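Succinate dehydrogenase subunit A (Mycolicibacterium smegmatis MC2 51, PDB 6LUM) binds FAD and probably oxidises succinate to fumarate, handing the electrons on to the iron-sulfur subunit of the membrane-bound complex. Local coordinates at residues C52-N57 with V129-Y134; A78-V83 with V572-Y577; E275-T280 with V298-G303; L526-S531 with R550-Y555. All blocks are in the same frame, centred on the assembly; numbering follows the deposited sequence.

Contact 1: C52-N57 with V129-Y134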
# COMPACT_ATOMS: atom_id res chain seq x y z
N CYS D 52 22.06 0.23 -32.90
CA CYS D 52 21.94 1.28 -33.89
C CYS D 52 20.49 1.66 -34.13
O CYS D 52 19.62 0.79 -34.22
CB CYS D 52 22.60 0.88 -35.21
SG CYS D 52 21.64 -0.24 -36.23
N ALA D 53 20.23 2.96 -34.22
CA ALA D 53 18.92 3.48 -34.54
C ALA D 53 19.10 4.89 -35.09
O ALA D 53 20.06 5.58 -34.74
CB ALA D 53 18.00 3.50 -33.32
N ALA D 54 18.17 5.29 -35.95
CA ALA D 54 18.23 6.61 -36.58
C ALA D 54 17.47 7.60 -35.71
O ALA D 54 16.31 7.95 -35.96
CB ALA D 54 17.68 6.56 -38.00
N LEU D 55 18.13 8.04 -34.64
CA LEU D 55 17.56 9.03 -33.74
C LEU D 55 17.92 10.45 -34.14
O LEU D 55 17.12 11.37 -33.92
CB LEU D 55 18.03 8.80 -32.31
CG LEU D 55 17.61 7.54 -31.55
CD1 LEU D 55 18.30 7.51 -30.20
CD2 LEU D 55 16.10 7.49 -31.37
N ALA D 56 19.11 10.65 -34.71
CA ALA D 56 19.59 11.96 -35.14
C ALA D 56 19.60 12.95 -33.97
O ALA D 56 18.85 13.92 -33.91
CB ALA D 56 18.75 12.50 -36.30
N ASN D 57 20.48 12.64 -33.01
CA ASN D 57 20.73 13.53 -31.88
C ASN D 57 22.02 14.32 -32.04
O ASN D 57 22.04 15.51 -31.72
CB ASN D 57 20.80 12.73 -30.57
CG ASN D 57 19.43 12.39 -30.04
OD1 ASN D 57 19.30 11.75 -29.00
ND2 ASN D 57 18.40 12.81 -30.76
N VAL D 129 27.84 8.15 -40.20
CA VAL D 129 26.59 8.82 -39.86
C VAL D 129 26.38 8.86 -38.35
O VAL D 129 25.52 9.61 -37.86
CB VAL D 129 25.42 8.14 -40.58
CG1 VAL D 129 25.27 6.72 -40.11
CG2 VAL D 129 24.13 8.91 -40.37
N ARG D 130 27.16 8.09 -37.59
CA ARG D 130 27.09 8.08 -36.13
C ARG D 130 25.68 7.70 -35.65
O ARG D 130 24.94 8.50 -35.09
CB ARG D 130 27.50 9.44 -35.55
CG ARG D 130 28.99 9.65 -35.51
CD ARG D 130 29.35 10.86 -34.68
NE ARG D 130 30.77 10.87 -34.34
CZ ARG D 130 31.74 11.24 -35.18
NH1 ARG D 130 31.43 11.64 -36.41
NH2 ARG D 130 33.00 11.21 -34.79
N ARG D 131 25.33 6.44 -35.92
CA ARG D 131 24.03 5.91 -35.53
C ARG D 131 24.03 5.26 -34.15
O ARG D 131 23.06 5.42 -33.40
CB ARG D 131 23.55 4.89 -36.55
CG ARG D 131 22.87 5.49 -37.72
CD ARG D 131 21.86 4.55 -38.30
NE ARG D 131 21.23 5.16 -39.46
CZ ARG D 131 21.76 5.16 -40.67
NH1 ARG D 131 22.93 4.58 -40.88
NH2 ARG D 131 21.12 5.75 -41.67
N ALA D 132 25.09 4.53 -33.80
CA ALA D 132 25.00 3.52 -32.75
C ALA D 132 24.91 4.16 -31.38
O ALA D 132 25.82 4.88 -30.96
CB ALA D 132 26.21 2.60 -32.82
N CYS D 133 23.80 3.91 -30.68
CA CYS D 133 23.71 4.21 -29.27
C CYS D 133 24.56 3.22 -28.48
O CYS D 133 24.97 2.18 -28.99
CB CYS D 133 22.27 4.13 -28.80
SG CYS D 133 21.16 5.25 -29.63
N TYR D 134 24.82 3.54 -27.23
CA TYR D 134 25.62 2.66 -26.39
C TYR D 134 25.43 3.09 -24.94
O TYR D 134 24.88 4.16 -24.66
CB TYR D 134 27.09 2.67 -26.79
CG TYR D 134 27.79 4.00 -26.64
CD1 TYR D 134 27.45 5.08 -27.43
CD2 TYR D 134 28.81 4.17 -25.73
CE1 TYR D 134 28.08 6.29 -27.30
CE2 TYR D 134 29.46 5.37 -25.59
CZ TYR D 134 29.09 6.43 -26.38
OH TYR D 134 29.73 7.63 -26.24

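Contact 2: A78-V83 with V572-Y577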
# COMPACT_ATOMS: atom_id res chain seq x y z
N ALA D 78 17.97 -10.07 -47.86
CA ALA D 78 17.03 -9.67 -46.83
C ALA D 78 15.65 -9.44 -47.44
O ALA D 78 15.50 -9.36 -48.66
CB ALA D 78 17.52 -8.41 -46.12
N ASP D 79 14.65 -9.34 -46.59
CA ASP D 79 13.29 -9.02 -47.02
C ASP D 79 13.02 -7.55 -46.72
O ASP D 79 13.10 -7.13 -45.56
CB ASP D 79 12.26 -9.91 -46.33
CG ASP D 79 12.34 -11.35 -46.79
OD1 ASP D 79 12.82 -11.58 -47.92
OD2 ASP D 79 11.92 -12.24 -46.03
N GLN D 80 12.70 -6.78 -47.76
CA GLN D 80 12.64 -5.34 -47.59
C GLN D 80 11.50 -4.91 -46.68
O GLN D 80 11.63 -3.92 -45.96
CB GLN D 80 12.51 -4.65 -48.95
CG GLN D 80 13.84 -4.31 -49.61
CD GLN D 80 14.40 -5.44 -50.41
OE1 GLN D 80 13.75 -6.46 -50.59
NE2 GLN D 80 15.61 -5.27 -50.92
N ASP D 81 10.39 -5.65 -46.67
CA ASP D 81 9.30 -5.34 -45.74
C ASP D 81 9.78 -5.46 -44.30
O ASP D 81 9.52 -4.58 -43.47
CB ASP D 81 8.11 -6.27 -45.99
CG ASP D 81 8.52 -7.72 -46.14
OD1 ASP D 81 9.70 -8.05 -45.90
OD2 ASP D 81 7.65 -8.55 -46.50
N ALA D 82 10.49 -6.55 -44.00
CA ALA D 82 10.99 -6.76 -42.65
C ALA D 82 12.03 -5.72 -42.28
O ALA D 82 12.06 -5.25 -41.14
CB ALA D 82 11.57 -8.17 -42.53
N VAL D 83 12.90 -5.35 -43.22
CA VAL D 83 13.92 -4.35 -42.93
C VAL D 83 13.28 -3.00 -42.62
O VAL D 83 13.66 -2.31 -41.66
CB VAL D 83 14.91 -4.24 -44.10
CG1 VAL D 83 15.89 -3.14 -43.84
CG2 VAL D 83 15.62 -5.54 -44.30
N VAL D 572 12.35 -14.38 -52.14
CA VAL D 572 12.73 -13.23 -51.34
C VAL D 572 11.90 -12.02 -51.78
O VAL D 572 11.75 -11.77 -52.98
CB VAL D 572 14.24 -12.94 -51.44
CG1 VAL D 572 14.66 -12.80 -52.87
CG2 VAL D 572 14.58 -11.68 -50.68
N VAL D 573 11.36 -11.29 -50.81
CA VAL D 573 10.52 -10.14 -51.10
C VAL D 573 11.38 -8.97 -51.53
O VAL D 573 12.51 -8.79 -51.05
CB VAL D 573 9.67 -9.79 -49.87
CG1 VAL D 573 8.53 -8.87 -50.24
CG2 VAL D 573 9.14 -11.05 -49.23
N GLN D 574 10.86 -8.15 -52.44
CA GLN D 574 11.57 -6.98 -52.93
C GLN D 574 10.60 -5.82 -53.08
O GLN D 574 9.51 -5.99 -53.61
CB GLN D 574 12.24 -7.26 -54.28
CG GLN D 574 13.12 -8.49 -54.29
CD GLN D 574 14.44 -8.25 -54.98
OE1 GLN D 574 14.62 -7.26 -55.68
NE2 GLN D 574 15.38 -9.16 -54.77
N THR D 575 11.00 -4.64 -52.59
CA THR D 575 10.17 -3.44 -52.73
C THR D 575 10.83 -2.37 -53.59
O THR D 575 10.26 -1.98 -54.61
CB THR D 575 9.84 -2.86 -51.35
OG1 THR D 575 11.02 -2.33 -50.76
CG2 THR D 575 9.26 -3.94 -50.46
N ARG D 576 12.01 -1.90 -53.23
CA ARG D 576 12.62 -0.80 -53.96
C ARG D 576 14.05 -1.07 -54.39
O ARG D 576 14.44 -0.67 -55.49
CB ARG D 576 12.61 0.48 -53.12
CG ARG D 576 11.29 0.83 -52.50
CD ARG D 576 11.43 1.98 -51.53
NE ARG D 576 10.23 2.15 -50.72
CZ ARG D 576 10.00 1.49 -49.59
NH1 ARG D 576 10.89 0.62 -49.14
NH2 ARG D 576 8.88 1.71 -48.92
N TYR D 577 14.83 -1.74 -53.56
CA TYR D 577 16.27 -1.85 -53.76
C TYR D 577 16.58 -3.03 -54.67
O TYR D 577 16.05 -4.12 -54.48
CB TYR D 577 16.98 -1.99 -52.42
CG TYR D 577 16.56 -0.93 -51.44
CD1 TYR D 577 15.46 -1.11 -50.62
CD2 TYR D 577 17.25 0.27 -51.34
CE1 TYR D 577 15.06 -0.14 -49.73
CE2 TYR D 577 16.86 1.24 -50.46
CZ TYR D 577 15.77 1.03 -49.65
OH TYR D 577 15.37 2.01 -48.77

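Contact 3: E275-T280 with V298-G303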
# COMPACT_ATOMS: atom_id res chain seq x y z
N GLU D 275 43.97 -2.84 -47.70
CA GLU D 275 43.95 -1.72 -48.63
C GLU D 275 44.01 -2.19 -50.08
O GLU D 275 43.54 -1.48 -50.98
CB GLU D 275 45.10 -0.76 -48.32
CG GLU D 275 46.49 -1.38 -48.44
CD GLU D 275 47.07 -1.24 -49.83
OE1 GLU D 275 46.61 -0.34 -50.57
OE2 GLU D 275 47.97 -2.02 -50.19
N ARG D 276 44.58 -3.37 -50.33
CA ARG D 276 44.58 -3.93 -51.67
C ARG D 276 43.42 -4.88 -51.91
O ARG D 276 43.02 -5.07 -53.07
CB ARG D 276 45.90 -4.66 -51.95
CG ARG D 276 45.97 -6.06 -51.38
CD ARG D 276 47.33 -6.70 -51.60
NE ARG D 276 47.66 -7.65 -50.55
CZ ARG D 276 48.69 -8.49 -50.59
NH1 ARG D 276 49.50 -8.50 -51.63
NH2 ARG D 276 48.90 -9.33 -49.58
N TYR D 277 42.86 -5.49 -50.86
CA TYR D 277 41.69 -6.34 -51.03
C TYR D 277 40.39 -5.56 -51.08
O TYR D 277 39.42 -6.03 -51.68
CB TYR D 277 41.62 -7.38 -49.92
CG TYR D 277 42.52 -8.58 -50.14
CD1 TYR D 277 42.32 -9.43 -51.21
CD2 TYR D 277 43.57 -8.84 -49.27
CE1 TYR D 277 43.15 -10.52 -51.41
CE2 TYR D 277 44.40 -9.93 -49.47
CZ TYR D 277 44.19 -10.77 -50.54
OH TYR D 277 45.01 -11.85 -50.74
N ALA D 278 40.35 -4.38 -50.48
CA ALA D 278 39.17 -3.51 -50.54
C ALA D 278 39.63 -2.08 -50.38
O ALA D 278 39.99 -1.65 -49.27
CB ALA D 278 38.15 -3.88 -49.46
N PRO D 279 39.67 -1.30 -51.45
CA PRO D 279 39.87 0.14 -51.33
C PRO D 279 38.56 0.83 -50.95
O PRO D 279 37.56 0.19 -50.66
CB PRO D 279 40.34 0.53 -52.72
CG PRO D 279 39.63 -0.41 -53.61
CD PRO D 279 39.59 -1.72 -52.86
N THR D 280 38.61 2.16 -50.94
CA THR D 280 37.51 3.06 -50.60
C THR D 280 37.20 3.01 -49.11
O THR D 280 36.56 3.91 -48.56
CB THR D 280 36.27 2.72 -51.44
OG1 THR D 280 36.60 2.79 -52.83
CG2 THR D 280 35.13 3.69 -51.18
N VAL D 298 46.44 -15.95 -45.05
CA VAL D 298 47.05 -16.97 -44.22
C VAL D 298 47.11 -18.30 -44.96
O VAL D 298 47.92 -19.17 -44.61
CB VAL D 298 46.30 -17.14 -42.88
CG1 VAL D 298 45.08 -18.01 -43.06
CG2 VAL D 298 47.22 -17.74 -41.83
N LEU D 299 46.29 -18.48 -45.99
CA LEU D 299 46.32 -19.69 -46.79
C LEU D 299 47.37 -19.63 -47.89
O LEU D 299 48.00 -20.65 -48.17
CB LEU D 299 44.94 -19.94 -47.41
CG LEU D 299 44.59 -21.34 -47.91
CD1 LEU D 299 44.32 -22.28 -46.75
CD2 LEU D 299 43.39 -21.27 -48.83
N GLU D 300 47.57 -18.47 -48.50
CA GLU D 300 48.54 -18.37 -49.59
C GLU D 300 49.98 -18.33 -49.10
O GLU D 300 50.89 -18.25 -49.93
CB GLU D 300 48.25 -17.14 -50.44
CG GLU D 300 48.41 -15.81 -49.71
CD GLU D 300 47.96 -14.63 -50.55
OE1 GLU D 300 47.60 -14.84 -51.72
OE2 GLU D 300 47.94 -13.50 -50.02
N GLY D 301 50.21 -18.39 -47.79
CA GLY D 301 51.57 -18.45 -47.27
C GLY D 301 52.14 -17.15 -46.79
O GLY D 301 53.34 -17.09 -46.51
N ARG D 302 51.33 -16.10 -46.68
CA ARG D 302 51.81 -14.79 -46.26
C ARG D 302 51.31 -14.41 -44.87
O ARG D 302 51.08 -13.23 -44.59
CB ARG D 302 51.41 -13.73 -47.28
CG ARG D 302 52.05 -13.92 -48.64
CD ARG D 302 52.06 -12.62 -49.41
NE ARG D 302 50.72 -12.19 -49.79
CZ ARG D 302 50.25 -12.21 -51.03
NH1 ARG D 302 49.01 -11.81 -51.28
NH2 ARG D 302 51.01 -12.63 -52.02
N GLY D 303 51.13 -15.39 -43.98
CA GLY D 303 50.72 -15.15 -42.62
C GLY D 303 51.82 -15.52 -41.64
O GLY D 303 52.85 -16.08 -41.99

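Contact 4: L526-S531 with R550-Y555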
# COMPACT_ATOMS: atom_id res chain seq x y z
N LEU D 526 26.26 -27.15 -49.42
CA LEU D 526 26.61 -27.91 -50.60
C LEU D 526 25.61 -27.69 -51.72
O LEU D 526 25.95 -27.82 -52.90
CB LEU D 526 26.68 -29.40 -50.25
CG LEU D 526 27.23 -30.35 -51.30
CD1 LEU D 526 28.50 -29.81 -51.88
CD2 LEU D 526 27.47 -31.70 -50.67
N ASN D 527 24.37 -27.35 -51.37
CA ASN D 527 23.38 -27.03 -52.39
C ASN D 527 23.67 -25.68 -53.04
O ASN D 527 23.70 -25.58 -54.27
CB ASN D 527 21.98 -27.03 -51.76
CG ASN D 527 20.91 -26.65 -52.74
OD1 ASN D 527 21.08 -26.77 -53.95
ND2 ASN D 527 19.78 -26.19 -52.21
N ARG D 528 23.87 -24.64 -52.25
CA ARG D 528 24.01 -23.29 -52.80
C ARG D 528 25.35 -23.14 -53.50
O ARG D 528 26.38 -22.97 -52.85
CB ARG D 528 23.85 -22.25 -51.70
CG ARG D 528 23.74 -20.85 -52.23
CD ARG D 528 23.57 -19.84 -51.14
NE ARG D 528 22.23 -19.87 -50.58
CZ ARG D 528 21.17 -19.30 -51.13
NH1 ARG D 528 21.30 -18.64 -52.27
NH2 ARG D 528 19.99 -19.38 -50.55
N LYS D 529 25.35 -23.17 -54.82
CA LYS D 529 26.57 -23.07 -55.62
C LYS D 529 26.82 -21.63 -56.07
O LYS D 529 26.83 -21.31 -57.25
CB LYS D 529 26.49 -23.99 -56.83
CG LYS D 529 25.88 -25.34 -56.56
CD LYS D 529 25.83 -26.16 -57.83
CE LYS D 529 25.41 -27.58 -57.54
NZ LYS D 529 26.29 -28.21 -56.53
N GLU D 530 27.05 -20.76 -55.10
CA GLU D 530 27.36 -19.36 -55.38
C GLU D 530 28.23 -18.84 -54.24
O GLU D 530 28.72 -19.61 -53.42
CB GLU D 530 26.08 -18.54 -55.55
CG GLU D 530 25.31 -18.36 -54.27
CD GLU D 530 24.25 -17.31 -54.38
OE1 GLU D 530 24.05 -16.78 -55.49
OE2 GLU D 530 23.60 -17.00 -53.36
N SER D 531 28.42 -17.53 -54.20
CA SER D 531 29.22 -16.92 -53.14
C SER D 531 28.54 -15.62 -52.71
O SER D 531 28.85 -14.55 -53.22
CB SER D 531 30.64 -16.66 -53.62
OG SER D 531 31.25 -17.88 -54.00
N ARG D 550 17.15 -16.93 -53.54
CA ARG D 550 16.02 -17.43 -52.79
C ARG D 550 16.53 -18.01 -51.48
O ARG D 550 17.68 -18.45 -51.38
CB ARG D 550 15.25 -18.50 -53.57
CG ARG D 550 14.60 -18.00 -54.84
CD ARG D 550 14.34 -19.12 -55.81
NE ARG D 550 15.56 -19.88 -56.10
CZ ARG D 550 15.63 -20.84 -57.01
NH1 ARG D 550 14.56 -21.17 -57.71
NH2 ARG D 550 16.78 -21.48 -57.21
N HIS D 551 15.68 -17.99 -50.46
CA HIS D 551 16.00 -18.66 -49.22
C HIS D 551 15.92 -20.16 -49.42
O HIS D 551 15.05 -20.66 -50.13
CB HIS D 551 15.03 -18.24 -48.12
CG HIS D 551 15.10 -16.79 -47.76
ND1 HIS D 551 16.25 -16.19 -47.30
CD2 HIS D 551 14.16 -15.82 -47.79
CE1 HIS D 551 16.01 -14.91 -47.06
NE2 HIS D 551 14.75 -14.66 -47.35
N THR D 552 16.84 -20.88 -48.80
CA THR D 552 16.80 -22.33 -48.79
C THR D 552 16.03 -22.80 -47.57
O THR D 552 16.23 -22.27 -46.47
CB THR D 552 18.21 -22.91 -48.75
OG1 THR D 552 18.93 -22.50 -49.92
CG2 THR D 552 18.17 -24.42 -48.71
N MET D 553 15.15 -23.77 -47.75
CA MET D 553 14.39 -24.33 -46.64
C MET D 553 14.61 -25.83 -46.60
O MET D 553 14.59 -26.49 -47.64
CB MET D 553 12.91 -24.00 -46.78
CG MET D 553 12.65 -22.51 -46.83
SD MET D 553 10.94 -22.07 -46.59
CE MET D 553 10.74 -22.47 -44.87
N ALA D 554 14.85 -26.36 -45.41
CA ALA D 554 15.20 -27.76 -45.24
C ALA D 554 14.16 -28.44 -44.36
O ALA D 554 13.79 -27.89 -43.31
CB ALA D 554 16.59 -27.91 -44.64
N TYR D 555 13.70 -29.61 -44.78
CA TYR D 555 12.76 -30.43 -44.04
C TYR D 555 13.40 -31.78 -43.74
O TYR D 555 14.06 -32.36 -44.60
CB TYR D 555 11.47 -30.67 -44.83
CG TYR D 555 10.76 -29.44 -45.31
CD1 TYR D 555 11.14 -28.81 -46.48
CD2 TYR D 555 9.68 -28.93 -44.62
CE1 TYR D 555 10.48 -27.70 -46.93
CE2 TYR D 555 9.02 -27.82 -45.06
CZ TYR D 555 9.43 -27.20 -46.21
OH TYR D 555 8.77 -26.09 -46.67

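Contact 1: C52-N57 with V129-Y134
Leu55 and Cys133 make the apolar part of this contact: CD1 of Leu55 lies 3.7 Å from SG of Cys133. CG of Leu55 (chi1 -66°) and SG of Cys133 (chi1 -59°) both stand anti to the carbonyl carbon, and from there the leucine methyl reaches the sulfur. The backbones come close at Cys52 and Ala132, whose CA atoms are 4.0 Å apart.

No hydrogen bond links the two segments. Carbonyl oxygens of Ala53 and Arg131 lie 3.3 Å apart, two acceptors that cannot bond each other. What accompanies them is van der Waals contact along Arg131, whose extended chain runs past the Ala53 oxygen with CB 4.0 Å from that O. Further out, CB of Ala54 sits at the edge of the Arg131 guanidinium, 4.1 Å from NE. The charge itself is held by a salt bridge from NE to Asp61. Ala54 centres an inverse gamma turn, with a weak bond from Leu55 N to Ala53 O.

In the FAD-binding domain, strand 132-133 lies between strands 51-52 and 114-115, with a classic bulge where Arg131 and Ala132 face Arg115. Leu55 and Cys133 pack on helix 80-100, Arg131 on helix 63-73, and Cys52 on helix 399-421.

Contact 2: A78-V83 with V572-Y577
Asp79 and Val573 join the start of helix 80-100, in the FAD-binding domain, to the tail that follows strand 565-571 in the C-terminal region of this fumarate reductase-type flavoprotein. Asp79 stands at the N-cap position, but its side chain makes no capping bond. Its carboxylate turns to the tail instead.

One hydrogen bond crosses: Val573 N donates to Asp79 OD1 at 3.3 Å, with an N-H...O angle of 153°. The amide meets that oxygen from above the carboxylate plane, 51° out of it. Meanwhile the backbone O of Asp79 accepts from Val83 N, closing the first helical turn.

Van der Waals contacts do the rest. Gln80 reaches deepest into the tail, sliding past Thr575 in the opposite direction with its CB 3.7 Å from Thr575 CG2. A bend at chi2 (86°) then carries its amide over the backbone of Val573 and Gln574. Nearer the start of the tail, CG2 of Val572 rests on the carbonyl O of Ala78, and Val573 crosses Asp81 at about a right angle, CG1 lying 3.9 Å from OD2.

Tyr577 closes the row, its hydroxyl hydrogen-bonded to Glu64 and its ring also touching Val71 of helix 63-73. It turns its edge to Gln80, with CD1 3.7 Å from Gln80 CG.

Contact 3: E275-T280 with V298-G303
Arg276 and Arg302 bring their guanidinium groups together from opposite directions, bridging the C-terminal ends of two surface helices, 274-277 and 287-299. Just past the second helix, Gly301 takes a positive phi, and the turn it makes returns the chain so that Arg302 heads back toward Arg276.

As modelled, the two flat groups are neither stacked nor coplanar: their planes stand 40° apart, with NH1 of Arg276 over one face of the Arg302 guanidinium. Arg276 gets there with a chain extended from CG to NE, whereas Arg302 bends at chi3 (-68°). NH2 of Arg276 lies 3.4 Å from NE of Arg302, two donors with no bond between them. Glu297, on helix 287-299, forms salt bridges with both arginines, which probably accounts for their closeness. A leucine in place of Arg302 would probably leave Glu297 with Arg276 as its remaining mate here and let the Arg276 guanidinium turn more freely.

Tyr277 points its hydroxyl toward Glu300, whose carboxylate is doubtfully placed because it clashes with the end of Arg302. Tyr277 also packs along Ser293 and Glu297. At the shared anion, one oxygen, Glu297 OE2, takes both NH2 of Arg276 and NE of Arg302.

Contact 4: L526-S531 with R550-Y555
Arg528 reaches from just past the end of helix 503-527 to Arg550, on the central strand of a three-stranded antiparallel sheet made by 234-235, 550-556 and 565-571. Its NH2 donates to the backbone O of Arg550 at 2.6 Å and 165°. That oxygen lies in the guanidinium plane, and the nitrogen comes in nearly along the C=O axis. Beside it, OG1 of Thr552 is 3.4 Å from the same NH2.

The other nitrogens fix the group's rotation. NH1 forms a salt bridge with Glu530 OE2 at 3.0 Å, met from above the carboxylate plane, and also donates to the carbonyl O of Tyr548, while NE pairs with Glu238. Glu530 in turn is held by Arg532 and the backbone N of Asp544. With CG opposite the backbone N (chi1 -170°) and a bend at chi3 (-74°), the side chain delivers all three nitrogens to these partners. A methionine here would probably leave Glu238 without its charged mate and the Arg550 carbonyl without this donor.

Further along the strand, Thr552 is bonded through its backbone to Asp236. Its methyl faces the last turn of the helix, CG2 lying 4.2 Å from ND2 of Asn527.

In the fold
Contacts 1 and 4 are buried, contact 2 is partly so, and contact 3 lies on the surface, farthest of the four from the chain's centre. Contacts 1 and 2 share helix 80-100, which begins in contact 2 and packs against contact 1 farther along, and both also touch helix 63-73. Contact 2 alone spans the two family regions; contact 4 is nested in the loop it closes and touches it, Asp79 OD1 lying 3.7 Å from His551 NE2. Chemistry follows place: contact 1 has no bond across it, contact 2 has a single amide-carboxylate bond, contact 4 buries an arginine with a partner at each of its three nitrogens, and contact 3 gathers two arginines round a glutamate.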